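Local coordinates for pancreatic lipase related protein 2 (PDB 1W52) that probably hydrolyses ester bonds of galactolipids and triacylglycerols to release fatty acids, as a calcium-binding member of the alpha/beta-hydrolase lipases, at residues Asp197-His205 and Met309-Thr320; Asn296-Gly304 and Val424-Glu432. All coordinates share one frame; numbering follows the deposited sequence.

Contact 1: residues Asp197-His205 and Met309-Thr320; sequences DAQFVDVIH and MGHYADQYKEKT. With CA (calcium ion), chain D; CA (calcium ion), chain E.
The Phe200 ring lies with one face under the aliphatic chain of Lys319, a CH-pi contact in which Lys319 CD stands 3.5 Å from the ring centroid and only 6° off the ring normal. Lys319 CB already rests 3.6 Å from Phe200 CE1, and chi1 of 68° turns the chain beyond it so that CD stands over the ring centre. At Phe200 CD1 the methyl CG2 of Thr320 approaches to 3.7 Å, and Asp314 CA lies at the same distance from CE2. Replacing Phe200 by an alanine would probably open a gap beneath the Lys319 methylenes and leave that chain freer to turn. Farther along, Ile204 CD1 packs on Met309 CE at 3.8 Å. Each segment also carries a calcium ligand: Asp197 chelates one ion through both carboxylate oxygens, and Asp314 OD2 meets another at 2.8 Å. Asp202 OD1 is hydrogen-bonded to Thr175 OG1, and OD2 forms a salt bridge with Arg173 NH2, which also hydrogen-bonds Gly310 O. In the alpha/beta-hydrolase sheet, strand 201-204 runs between parallel strands 173-177 and 226-230; the loop 309-320 packs against it, with Ile204 and Met309 reaching Tyr272 and Tyr271 of helix 257-277.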
loop_
_atom_site.group_PDB
_atom_site.type_symbol
_atom_site.label_atom_id
_atom_site.label_comp_id
_atom_site.label_asym_id
_atom_site.label_seq_id
_atom_site.Cartn_x
_atom_site.Cartn_y
_atom_site.Cartn_z
ATOM N N ASP A 197 -12.082 -10.612 -9.973
ATOM C CA ASP A 197 -12.423 -9.550 -10.907
ATOM C C ASP A 197 -11.274 -9.329 -11.881
ATOM O O ASP A 197 -11.414 -8.625 -12.885
ATOM C CB ASP A 197 -12.819 -8.248 -10.172
ATOM C CG ASP A 197 -14.020 -8.430 -9.215
ATOM O OD1 ASP A 197 -15.075 -9.033 -9.579
ATOM O OD2 ASP A 197 -14.001 -7.978 -8.061
ATOM N N ALA A 198 -10.123 -9.932 -11.573
ATOM C CA ALA A 198 -8.958 -9.857 -12.467
ATOM C C ALA A 198 -8.122 -11.110 -12.379
ATOM O O ALA A 198 -8.332 -11.932 -11.498
ATOM C CB ALA A 198 -8.135 -8.656 -12.199
ATOM N N GLN A 199 -7.207 -11.275 -13.322
ATOM C CA GLN A 199 -6.321 -12.421 -13.289
ATOM C C GLN A 199 -5.469 -12.318 -12.052
ATOM O O GLN A 199 -5.034 -13.308 -11.476
ATOM C CB GLN A 199 -5.436 -12.465 -14.533
ATOM C CG GLN A 199 -6.204 -12.552 -15.872
ATOM C CD GLN A 199 -6.738 -13.935 -16.163
ATOM O OE1 GLN A 199 -7.066 -14.699 -15.264
ATOM N NE2 GLN A 199 -6.828 -14.250 -17.442
ATOM N N PHE A 200 -5.243 -11.075 -11.643
ATOM C CA PHE A 200 -4.465 -10.752 -10.458
ATOM C C PHE A 200 -5.021 -9.516 -9.767
ATOM O O PHE A 200 -5.107 -8.424 -10.386
ATOM C CB PHE A 200 -3.057 -10.447 -10.876
ATOM C CG PHE A 200 -2.147 -10.135 -9.740
ATOM C CD1 PHE A 200 -2.159 -10.897 -8.561
ATOM C CD2 PHE A 200 -1.240 -9.067 -9.835
ATOM C CE1 PHE A 200 -1.262 -10.617 -7.519
ATOM C CE2 PHE A 200 -0.347 -8.807 -8.780
ATOM C CZ PHE A 200 -0.372 -9.588 -7.636
ATOM N N VAL A 201 -5.341 -9.691 -8.478
ATOM C CA VAL A 201 -5.801 -8.613 -7.605
ATOM C C VAL A 201 -4.843 -8.512 -6.428
ATOM O O VAL A 201 -4.628 -9.480 -5.678
ATOM C CB VAL A 201 -7.253 -8.863 -7.044
ATOM C CG1 VAL A 201 -7.737 -7.692 -6.184
ATOM C CG2 VAL A 201 -8.298 -9.130 -8.169
ATOM N N ASP A 202 -4.308 -7.323 -6.249
ATOM C CA ASP A 202 -3.465 -7.046 -5.094
ATOM C C ASP A 202 -4.027 -5.867 -4.309
ATOM O O ASP A 202 -4.417 -4.858 -4.872
ATOM C CB ASP A 202 -2.038 -6.719 -5.524
ATOM C CG ASP A 202 -1.980 -5.603 -6.570
ATOM O OD1 ASP A 202 -2.926 -5.523 -7.421
ATOM O OD2 ASP A 202 -1.037 -4.776 -6.602
ATOM N N VAL A 203 -4.030 -5.969 -3.002
ATOM C CA VAL A 203 -4.624 -4.937 -2.191
ATOM C C VAL A 203 -3.651 -4.364 -1.156
ATOM O O VAL A 203 -2.936 -5.102 -0.505
ATOM C CB VAL A 203 -5.850 -5.490 -1.479
ATOM C CG1 VAL A 203 -6.723 -4.352 -0.937
ATOM C CG2 VAL A 203 -6.633 -6.353 -2.435
ATOM N N ILE A 204 -3.648 -3.039 -1.026
ATOM C CA ILE A 204 -3.009 -2.365 0.098
ATOM C C ILE A 204 -4.051 -1.833 1.097
ATOM O O ILE A 204 -4.936 -1.081 0.726
ATOM C CB ILE A 204 -2.103 -1.249 -0.406
ATOM C CG1 ILE A 204 -1.098 -1.848 -1.352
ATOM C CG2 ILE A 204 -1.320 -0.610 0.747
ATOM C CD1 ILE A 204 -0.262 -0.792 -2.062
ATOM N N HIS A 205 -3.909 -2.246 2.359
ATOM C CA HIS A 205 -4.842 -1.910 3.447
ATOM C C HIS A 205 -4.164 -0.939 4.427
ATOM O O HIS A 205 -3.282 -1.353 5.178
ATOM C CB HIS A 205 -5.170 -3.137 4.283
ATOM C CG HIS A 205 -5.860 -4.257 3.552
ATOM N ND1 HIS A 205 -7.220 -4.474 3.646
ATOM C CD2 HIS A 205 -5.363 -5.282 2.813
ATOM C CE1 HIS A 205 -7.531 -5.563 2.964
ATOM N NE2 HIS A 205 -6.426 -6.065 2.440
ATOM N N MET A 309 5.745 -4.608 -2.562
ATOM C CA MET A 309 4.364 -4.130 -2.374
ATOM C C MET A 309 4.243 -2.911 -3.203
ATOM O O MET A 309 5.149 -2.133 -3.306
ATOM C CB MET A 309 4.085 -3.746 -0.930
ATOM C CG MET A 309 2.679 -3.195 -0.690
ATOM S SD MET A 309 2.277 -2.422 0.927
ATOM C CE MET A 309 2.585 -0.798 0.482
ATOM N N GLY A 310 3.144 -2.739 -3.868
ATOM C CA GLY A 310 3.136 -1.662 -4.809
ATOM C C GLY A 310 3.074 -2.077 -6.250
ATOM O O GLY A 310 2.563 -3.119 -6.637
ATOM N N HIS A 311 3.568 -1.169 -7.062
ATOM C CA HIS A 311 3.628 -1.310 -8.506
ATOM C C HIS A 311 4.237 -2.624 -8.969
ATOM O O HIS A 311 3.676 -3.249 -9.860
ATOM C CB HIS A 311 4.458 -0.180 -9.068
ATOM C CG HIS A 311 4.099 0.166 -10.460
ATOM N ND1 HIS A 311 2.854 0.642 -10.799
ATOM C CD2 HIS A 311 4.802 0.071 -11.609
ATOM C CE1 HIS A 311 2.816 0.861 -12.102
ATOM N NE2 HIS A 311 3.989 0.535 -12.613
ATOM N N TYR A 312 5.346 -3.051 -8.340
ATOM C CA TYR A 312 6.060 -4.267 -8.796
ATOM C C TYR A 312 5.664 -5.548 -8.107
ATOM O O TYR A 312 6.415 -6.526 -8.106
ATOM C CB TYR A 312 7.593 -4.071 -8.804
ATOM C CG TYR A 312 7.981 -2.895 -9.702
ATOM C CD1 TYR A 312 8.234 -1.657 -9.171
ATOM C CD2 TYR A 312 7.984 -3.012 -11.090
ATOM C CE1 TYR A 312 8.546 -0.587 -9.965
ATOM C CE2 TYR A 312 8.286 -1.927 -11.913
ATOM C CZ TYR A 312 8.572 -0.711 -11.348
ATOM O OH TYR A 312 8.892 0.399 -12.155
ATOM N N ALA A 313 4.462 -5.540 -7.542
ATOM C CA ALA A 313 3.885 -6.759 -6.948
ATOM C C ALA A 313 3.652 -7.867 -7.993
ATOM O O ALA A 313 3.768 -9.025 -7.701
ATOM C CB ALA A 313 2.568 -6.433 -6.233
ATOM N N ASP A 314 3.316 -7.478 -9.214
ATOM C CA ASP A 314 3.064 -8.441 -10.274
ATOM C C ASP A 314 4.291 -9.275 -10.693
ATOM O O ASP A 314 4.167 -10.142 -11.558
ATOM C CB ASP A 314 2.521 -7.739 -11.513
ATOM C CG ASP A 314 3.512 -6.781 -12.108
ATOM O OD1 ASP A 314 4.634 -6.621 -11.545
ATOM O OD2 ASP A 314 3.228 -6.138 -13.146
ATOM N N GLN A 315 5.452 -8.999 -10.114
ATOM C CA GLN A 315 6.631 -9.827 -10.304
ATOM C C GLN A 315 6.807 -10.964 -9.333
ATOM O O GLN A 315 7.846 -11.555 -9.320
ATOM C CB GLN A 315 7.857 -8.987 -10.163
ATOM C CG GLN A 315 7.798 -7.772 -10.943
ATOM C CD GLN A 315 9.040 -6.994 -10.790
ATOM O OE1 GLN A 315 9.298 -6.174 -11.630
ATOM N NE2 GLN A 315 9.824 -7.216 -9.700
ATOM N N TYR A 316 5.823 -11.284 -8.527
ATOM C CA TYR A 316 6.032 -12.272 -7.505
ATOM C C TYR A 316 5.689 -13.624 -8.144
ATOM O O TYR A 316 4.582 -13.787 -8.705
ATOM C CB TYR A 316 5.156 -11.920 -6.302
ATOM C CG TYR A 316 5.256 -12.837 -5.107
ATOM C CD1 TYR A 316 6.455 -13.074 -4.469
ATOM C CD2 TYR A 316 4.134 -13.453 -4.605
ATOM C CE1 TYR A 316 6.507 -13.906 -3.355
ATOM C CE2 TYR A 316 4.192 -14.296 -3.512
ATOM C CZ TYR A 316 5.375 -14.520 -2.889
ATOM O OH TYR A 316 5.412 -15.374 -1.785
ATOM N N LYS A 317 6.618 -14.586 -8.082
ATOM C CA LYS A 317 6.363 -15.910 -8.676
ATOM C C LYS A 317 5.004 -16.432 -8.270
ATOM O O LYS A 317 4.207 -16.772 -9.124
ATOM C CB LYS A 317 7.373 -16.980 -8.257
ATOM C CG LYS A 317 8.867 -16.636 -8.323
ATOM C CD LYS A 317 9.675 -17.631 -7.464
ATOM C CE LYS A 317 10.954 -17.002 -6.941
ATOM N NZ LYS A 317 11.891 -18.061 -6.513
ATOM N N GLU A 318 4.732 -16.481 -6.965
ATOM C CA GLU A 318 3.502 -17.119 -6.444
ATOM C C GLU A 318 2.353 -16.120 -6.235
ATOM O O GLU A 318 1.459 -16.346 -5.441
ATOM C CB GLU A 318 3.777 -17.903 -5.152
ATOM C CG GLU A 318 4.704 -19.106 -5.310
ATOM C CD GLU A 318 6.193 -18.735 -5.488
ATOM O OE1 GLU A 318 6.683 -17.708 -4.935
ATOM O OE2 GLU A 318 6.908 -19.475 -6.203
ATOM N N LYS A 319 2.363 -15.034 -7.001
ATOM C CA LYS A 319 1.344 -13.986 -6.877
ATOM C C LYS A 319 -0.086 -14.519 -6.887
ATOM O O LYS A 319 -0.922 -13.995 -6.155
ATOM C CB LYS A 319 1.518 -12.886 -7.943
ATOM C CG LYS A 319 1.246 -13.322 -9.355
ATOM C CD LYS A 319 0.799 -12.162 -10.237
ATOM C CE LYS A 319 1.930 -11.603 -11.043
ATOM N NZ LYS A 319 2.527 -12.561 -11.976
ATOM N N THR A 320 -0.380 -15.546 -7.691
ATOM C CA THR A 320 -1.718 -16.156 -7.638
ATOM C C THR A 320 -1.750 -17.643 -7.283
ATOM O O THR A 320 -2.705 -18.337 -7.586
ATOM C CB THR A 320 -2.512 -15.929 -8.901
ATOM O OG1 THR A 320 -1.817 -16.500 -9.995
ATOM C CG2 THR A 320 -2.574 -14.481 -9.293
HETATM CA CA CA D . 4.998 -4.010 -13.456
HETATM CA CA CA E . -16.338 -8.592 -7.496
#

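Contact 2: residues Asn296-Gly304 and Val424-Glu432; sequences NGCFPCPAG and VQSGADGTE
A cis peptide bond precedes Pro300, and it folds the proline back over its predecessor: Pro300 CB lies 3.6 Å above the plane of the Phe299 ring, over its centre. This cis aromatic-proline pair is the lipase-domain side of an interdomain contact, since 296-304 belongs to the alpha/beta-hydrolase part and 424-432 to the PLAT domain, a beta-sandwich in this family. The backbones come close at Pro300 and Gly427, whose CA atoms are 4.3 Å apart. One hydrogen bond crosses the interface, from Cys301 N to Gly427 O at 2.7 Å with an N-H...O angle of 147°; its donor is tilted from the carbonyl plane.

Around this bond the packing is mostly of carbon against backbone. Phe299 CG is anti to the backbone N (chi1 -177°), which carries the ring out to the PLAT loop, where CE2 comes 3.4 Å from Gly427 CA and CZ 3.5 Å from Ser426 O. A CB on Gly427 would press on Phe299 CE2. The Gln425 amide meets the ring at its edge, its CD 3.9 Å from Phe299 CE1, with the amide and ring planes 76° apart. From there its OE1 reaches Pro300 CG, the glutamine chain crossing the proline at about a right angle. Tyr285 and Arg343 also border Phe299, while a disulfide to Cys306 closes a short loop of the lipase part that starts at Cys301.

The PLAT loop has its own internal brace. Asp429 OD1 accepts from Thr431 N in an Asx turn and from Gly430 N as well, both on its anti side, and a third donor, the Thr431 OG1 hydroxyl, arrives from above the carboxylate plane at 2.6 Å from Asp429 OD1.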
loop_
_atom_site.group_PDB
_atom_site.type_symbol
_atom_site.label_atom_id
_atom_site.label_comp_id
_atom_site.label_asym_id
_atom_site.label_seq_id
_atom_site.Cartn_x
_atom_site.Cartn_y
_atom_site.Cartn_z
ATOM N N ASN A 296 9.420 -9.893 16.069
ATOM C CA ASN A 296 10.530 -10.511 15.368
ATOM C C ASN A 296 10.248 -11.932 14.790
ATOM O O ASN A 296 10.994 -12.873 15.049
ATOM C CB ASN A 296 11.752 -10.512 16.301
ATOM C CG ASN A 296 11.970 -9.166 16.991
ATOM O OD1 ASN A 296 11.866 -8.100 16.370
ATOM N ND2 ASN A 296 12.271 -9.215 18.283
ATOM N N GLY A 297 9.176 -12.064 14.003
ATOM C CA GLY A 297 8.819 -13.313 13.332
ATOM C C GLY A 297 8.940 -13.159 11.824
ATOM O O GLY A 297 9.317 -12.094 11.332
ATOM N N CYS A 298 8.660 -14.234 11.101
ATOM C CA CYS A 298 8.609 -14.197 9.649
ATOM C C CYS A 298 9.718 -13.372 8.998
ATOM O O CYS A 298 9.464 -12.534 8.119
ATOM C CB CYS A 298 7.259 -13.671 9.222
ATOM S SG CYS A 298 5.891 -14.487 10.094
ATOM N N PHE A 299 10.954 -13.627 9.416
ATOM C CA PHE A 299 12.126 -12.917 8.892
ATOM C C PHE A 299 13.316 -13.891 8.555
ATOM O O PHE A 299 13.501 -14.915 9.209
ATOM C CB PHE A 299 12.500 -11.852 9.916
ATOM C CG PHE A 299 13.644 -10.949 9.521
ATOM C CD1 PHE A 299 14.931 -11.303 9.784
ATOM C CD2 PHE A 299 13.420 -9.706 8.957
ATOM C CE1 PHE A 299 16.003 -10.449 9.426
ATOM C CE2 PHE A 299 14.495 -8.825 8.594
ATOM C CZ PHE A 299 15.779 -9.207 8.829
ATOM N N PRO A 300 14.117 -13.599 7.531
ATOM C CA PRO A 300 13.942 -12.474 6.595
ATOM C C PRO A 300 13.133 -12.872 5.368
ATOM O O PRO A 300 12.401 -13.867 5.403
ATOM C CB PRO A 300 15.390 -12.105 6.215
ATOM C CG PRO A 300 16.122 -13.360 6.346
ATOM C CD PRO A 300 15.338 -14.345 7.238
ATOM N N CYS A 301 13.242 -12.088 4.307
ATOM C CA CYS A 301 12.569 -12.420 3.090
ATOM C C CYS A 301 12.734 -13.911 2.857
ATOM O O CYS A 301 13.835 -14.432 3.121
ATOM C CB CYS A 301 13.187 -11.618 1.960
ATOM S SG CYS A 301 12.675 -9.876 2.033
ATOM N N PRO A 302 11.676 -14.579 2.346
ATOM C CA PRO A 302 11.629 -16.050 2.191
ATOM C C PRO A 302 12.474 -16.578 1.003
ATOM O O PRO A 302 13.158 -15.768 0.345
ATOM C CB PRO A 302 10.140 -16.310 1.921
ATOM C CG PRO A 302 9.720 -15.099 1.154
ATOM C CD PRO A 302 10.458 -13.945 1.802
ATOM N N ALA A 303 12.418 -17.891 0.723
ATOM C CA ALA A 303 13.214 -18.501 -0.363
ATOM C C ALA A 303 13.419 -17.541 -1.557
ATOM O O ALA A 303 14.482 -16.912 -1.674
ATOM C CB ALA A 303 12.590 -19.828 -0.820
ATOM N N GLY A 304 12.406 -17.373 -2.399
ATOM C CA GLY A 304 12.604 -16.667 -3.649
ATOM C C GLY A 304 12.798 -15.168 -3.569
ATOM O O GLY A 304 13.258 -14.545 -4.521
ATOM N N VAL A 424 24.103 -8.615 13.266
ATOM C CA VAL A 424 23.240 -7.793 12.396
ATOM C C VAL A 424 22.543 -8.732 11.369
ATOM O O VAL A 424 22.788 -9.951 11.389
ATOM C CB VAL A 424 24.049 -6.630 11.723
ATOM C CG1 VAL A 424 23.744 -6.474 10.216
ATOM C CG2 VAL A 424 23.781 -5.361 12.430
ATOM N N GLN A 425 21.658 -8.190 10.517
ATOM C CA GLN A 425 21.105 -8.938 9.365
ATOM C C GLN A 425 20.193 -8.118 8.431
ATOM O O GLN A 425 19.493 -7.226 8.881
ATOM C CB GLN A 425 20.316 -10.155 9.853
ATOM C CG GLN A 425 19.913 -11.079 8.745
ATOM C CD GLN A 425 19.359 -12.366 9.259
ATOM O OE1 GLN A 425 18.954 -13.210 8.475
ATOM N NE2 GLN A 425 19.334 -12.531 10.582
ATOM N N SER A 426 20.192 -8.451 7.140
ATOM C CA SER A 426 19.250 -7.853 6.190
ATOM C C SER A 426 18.007 -8.699 5.969
ATOM O O SER A 426 18.004 -9.905 6.208
ATOM C CB SER A 426 19.876 -7.593 4.842
ATOM O OG SER A 426 18.984 -6.817 4.080
ATOM N N GLY A 427 16.942 -8.041 5.515
ATOM C CA GLY A 427 15.642 -8.672 5.361
ATOM C C GLY A 427 15.548 -9.219 3.969
ATOM O O GLY A 427 15.223 -10.381 3.773
ATOM N N ALA A 428 15.855 -8.338 3.022
ATOM C CA ALA A 428 15.958 -8.652 1.601
ATOM C C ALA A 428 16.544 -10.049 1.312
ATOM O O ALA A 428 15.877 -10.896 0.678
ATOM C CB ALA A 428 16.793 -7.562 0.882
ATOM N N ASP A 429 17.770 -10.290 1.797
ATOM C CA ASP A 429 18.511 -11.529 1.505
ATOM C C ASP A 429 18.738 -12.358 2.787
ATOM O O ASP A 429 18.084 -13.379 2.995
ATOM C CB ASP A 429 19.811 -11.208 0.759
ATOM C CG ASP A 429 20.299 -9.819 1.058
ATOM O OD1 ASP A 429 20.655 -9.621 2.215
ATOM O OD2 ASP A 429 20.335 -8.856 0.271
ATOM N N GLY A 430 19.602 -11.899 3.678
ATOM C CA GLY A 430 20.023 -12.716 4.809
ATOM C C GLY A 430 21.446 -12.413 5.216
ATOM O O GLY A 430 21.923 -12.986 6.179
ATOM N N THR A 431 22.108 -11.537 4.452
ATOM C CA THR A 431 23.415 -10.958 4.773
ATOM C C THR A 431 23.582 -10.550 6.246
ATOM O O THR A 431 23.365 -9.375 6.571
ATOM C CB THR A 431 23.666 -9.652 3.917
ATOM O OG1 THR A 431 23.237 -9.816 2.571
ATOM C CG2 THR A 431 25.136 -9.357 3.751
ATOM N N GLU A 432 24.003 -11.482 7.115
ATOM C CA GLU A 432 24.486 -11.119 8.453
ATOM C C GLU A 432 25.727 -10.243 8.268
ATOM O O GLU A 432 26.179 -10.002 7.150
ATOM C CB GLU A 432 24.789 -12.353 9.306
ATOM C CG GLU A 432 23.681 -13.409 9.269
ATOM C CD GLU A 432 23.546 -14.246 10.550
ATOM O OE1 GLU A 432 23.020 -15.396 10.520
ATOM O OE2 GLU A 432 23.956 -13.760 11.609
#

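In the fold
The two contacts interleave along the chain, in the order 197-205, 296-304, 309-320, 424-432, so the loop between helix 290-294 and strand 325-329 supplies one segment to each. Their centres are 21 Å apart, yet they touch where Lys317 NZ packs 3.3 Å from Gly304 CA. Contact 1 lies inside the catalytic domain: the side chain of Ile204 is about 6 Å from that of Asp178 and about 10 Å from that of His265, predicted members of the charge relay with Ser154, and His265 and Ser154 also line a detergent pocket. Contact 2, away from these sites, joins that domain to the PLAT domain.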